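Glutamate--tRNA ligase (Methanothermobacter thermautotrophicus, PDB 3AII) probably catalyses the ATP-dependent attachment of glutamate to tRNA, by way of a glutamyl-adenylate intermediate, as a class I aminoacyl-tRNA synthetase. Local coordinates at residues R100-P105 against R134-D139. Numbering follows the deposited sequence.
Sequences RFAPNP and RIEDTD
Two backbone hydrogen bonds join the parallel strands and the loops that follow them: R134 N donates to F101 O at 3.0 Å, and E136 N to P103 O at 2.9 Å. Both are almost straight (171° and 176° at the hydrogen); the second lies beyond both strand ends, so the pairing continues into the loops. Between them R134 O, 3.1 Å from A102 CA, receives a CA-H...O contact. Among the side chains, R134 leaves its strand with CG opposite the backbone N and bends at chi3, bringing NE and NH1 round to E136 OE2. The resulting salt bridge is side-on, NE 2.8 Å from OE2, which lies in the guanidinium plane and offers NE its anti lone pair. A102 CB packs against the same carboxylate, 3.3 Å from OE2. A water 2.7 Å from A102 O can also donate to E136 OE1, though it has more acceptors in reach than protons. An alanine in place of E136 would probably leave R134 NE without its acceptor and this water with one partner fewer. R134 NH1 lies over one face of the R100 guanidinium, 3.5 Å from R100 NH2, which meets the R134 guanidinium edge in plane (planes 81° apart); D282 bridges both arginines, one carboxylate oxygen to each, probably offsetting their like charges. Farther along, P105 CG rests on D137 CB at 3.4 Å, while D137 OD2 turns away to S169 and Y148. These strands, linked through helix 111-126, form a beta-alpha-beta unit of the Rossmann-type class I synthetase catalytic domain, with P103, N104 and P105 opening the predicted HIGH motif.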
loop_
_atom_site.group_PDB
_atom_site.type_symbol
_atom_site.label_atom_id
_atom_site.label_comp_id
_atom_site.label_asym_id
_atom_site.label_seq_id
_atom_site.Cartn_x
_atom_site.Cartn_y
_atom_site.Cartn_z
ATOM N N ARG A 100 -16.677 -7.854 -2.451
ATOM C CA ARG A 100 -15.429 -8.603 -2.375
ATOM C C ARG A 100 -14.230 -7.688 -2.555
ATOM O O ARG A 100 -14.341 -6.574 -3.105
ATOM C CB ARG A 100 -15.404 -9.754 -3.399
ATOM C CG ARG A 100 -14.916 -9.367 -4.813
ATOM C CD ARG A 100 -15.812 -8.391 -5.535
ATOM N NE ARG A 100 -15.860 -8.698 -6.974
ATOM C CZ ARG A 100 -15.118 -8.096 -7.900
ATOM N NH1 ARG A 100 -14.257 -7.132 -7.574
ATOM N NH2 ARG A 100 -15.240 -8.465 -9.172
ATOM N N PHE A 101 -13.087 -8.136 -2.038
ATOM C CA PHE A 101 -11.807 -7.475 -2.274
ATOM C C PHE A 101 -10.978 -8.568 -2.919
ATOM O O PHE A 101 -10.846 -9.648 -2.345
ATOM C CB PHE A 101 -11.149 -7.023 -0.963
ATOM C CG PHE A 101 -9.723 -6.574 -1.130
ATOM C CD1 PHE A 101 -9.402 -5.557 -2.020
ATOM C CD2 PHE A 101 -8.704 -7.176 -0.417
ATOM C CE1 PHE A 101 -8.079 -5.149 -2.193
ATOM C CE2 PHE A 101 -7.382 -6.789 -0.578
ATOM C CZ PHE A 101 -7.065 -5.777 -1.473
ATOM N N ALA A 102 -10.456 -8.312 -4.114
ATOM C CA ALA A 102 -9.909 -9.408 -4.935
ATOM C C ALA A 102 -8.523 -9.105 -5.492
ATOM O O ALA A 102 -8.372 -8.849 -6.695
ATOM C CB ALA A 102 -10.875 -9.742 -6.077
ATOM N N PRO A 103 -7.496 -9.160 -4.631
ATOM C CA PRO A 103 -6.133 -8.850 -5.068
ATOM C C PRO A 103 -5.463 -10.041 -5.730
ATOM O O PRO A 103 -5.859 -11.182 -5.479
ATOM C CB PRO A 103 -5.414 -8.531 -3.752
ATOM C CG PRO A 103 -6.116 -9.407 -2.735
ATOM C CD PRO A 103 -7.565 -9.493 -3.196
ATOM N N ASN A 104 -4.458 -9.778 -6.560
ATOM C CA ASN A 104 -3.581 -10.843 -7.049
ATOM C C ASN A 104 -2.429 -11.037 -6.079
ATOM O O ASN A 104 -1.993 -10.087 -5.429
ATOM C CB ASN A 104 -3.008 -10.491 -8.419
ATOM C CG ASN A 104 -4.071 -10.075 -9.400
ATOM O OD1 ASN A 104 -4.926 -10.874 -9.779
ATOM N ND2 ASN A 104 -4.026 -8.815 -9.822
ATOM N N PRO A 105 -1.904 -12.263 -5.984
ATOM C CA PRO A 105 -0.796 -12.465 -5.047
ATOM C C PRO A 105 0.580 -12.181 -5.655
ATOM O O PRO A 105 1.483 -12.990 -5.518
ATOM C CB PRO A 105 -0.923 -13.945 -4.701
ATOM C CG PRO A 105 -1.422 -14.560 -5.975
ATOM C CD PRO A 105 -2.330 -13.524 -6.627
ATOM N N ARG A 134 -11.016 -12.636 -2.008
ATOM C CA ARG A 134 -10.804 -13.623 -3.050
ATOM C C ARG A 134 -9.420 -13.406 -3.634
ATOM O O ARG A 134 -9.163 -12.387 -4.283
ATOM C CB ARG A 134 -11.876 -13.523 -4.141
ATOM C CG ARG A 134 -11.713 -14.560 -5.257
ATOM C CD ARG A 134 -12.926 -14.602 -6.231
ATOM N NE ARG A 134 -12.978 -13.389 -7.043
ATOM C CZ ARG A 134 -14.083 -12.687 -7.301
ATOM N NH1 ARG A 134 -14.007 -11.595 -8.059
ATOM N NH2 ARG A 134 -15.254 -13.063 -6.800
ATOM N N ILE A 135 -8.529 -14.364 -3.407
ATOM C CA ILE A 135 -7.172 -14.247 -3.925
ATOM C C ILE A 135 -7.147 -14.742 -5.358
ATOM O O ILE A 135 -7.443 -15.908 -5.636
ATOM C CB ILE A 135 -6.171 -15.082 -3.109
ATOM C CG1 ILE A 135 -6.265 -14.755 -1.616
ATOM C CG2 ILE A 135 -4.765 -14.859 -3.639
ATOM C CD1 ILE A 135 -5.969 -13.343 -1.287
ATOM N N GLU A 136 -6.805 -13.845 -6.276
ATOM C CA GLU A 136 -6.949 -14.127 -7.696
ATOM C C GLU A 136 -5.605 -14.563 -8.287
ATOM O O GLU A 136 -4.862 -13.769 -8.875
ATOM C CB GLU A 136 -7.583 -12.919 -8.400
ATOM C CG GLU A 136 -9.013 -12.692 -7.887
ATOM C CD GLU A 136 -9.892 -11.816 -8.777
ATOM O OE1 GLU A 136 -9.349 -11.043 -9.603
ATOM O OE2 GLU A 136 -11.132 -11.898 -8.616
ATOM N N ASP A 137 -5.304 -15.845 -8.087
ATOM C CA ASP A 137 -3.983 -16.390 -8.392
ATOM C C ASP A 137 -4.005 -17.365 -9.576
ATOM O O ASP A 137 -3.411 -18.438 -9.506
ATOM C CB ASP A 137 -3.404 -17.079 -7.157
ATOM C CG ASP A 137 -4.209 -18.288 -6.724
ATOM O OD1 ASP A 137 -5.411 -18.375 -7.047
ATOM O OD2 ASP A 137 -3.631 -19.171 -6.066
ATOM N N THR A 138 -4.680 -16.979 -10.656
ATOM C CA THR A 138 -4.788 -17.835 -11.849
ATOM C C THR A 138 -3.748 -17.565 -12.943
ATOM O O THR A 138 -3.909 -18.030 -14.082
ATOM C CB THR A 138 -6.168 -17.691 -12.507
ATOM O OG1 THR A 138 -6.399 -16.307 -12.782
ATOM C CG2 THR A 138 -7.252 -18.202 -11.572
ATOM N N ASP A 139 -2.699 -16.819 -12.621
ATOM C CA ASP A 139 -1.582 -16.646 -13.554
ATOM C C ASP A 139 -0.360 -17.225 -12.874
ATOM O O ASP A 139 0.230 -16.580 -11.999
ATOM C CB ASP A 139 -1.352 -15.176 -13.891
ATOM C CG ASP A 139 -0.218 -14.969 -14.894
ATOM O OD1 ASP A 139 -0.052 -13.822 -15.353
ATOM O OD2 ASP A 139 0.501 -15.942 -15.229
HETATM O O HOH W 1 -7.097 -9.257 -9.024
#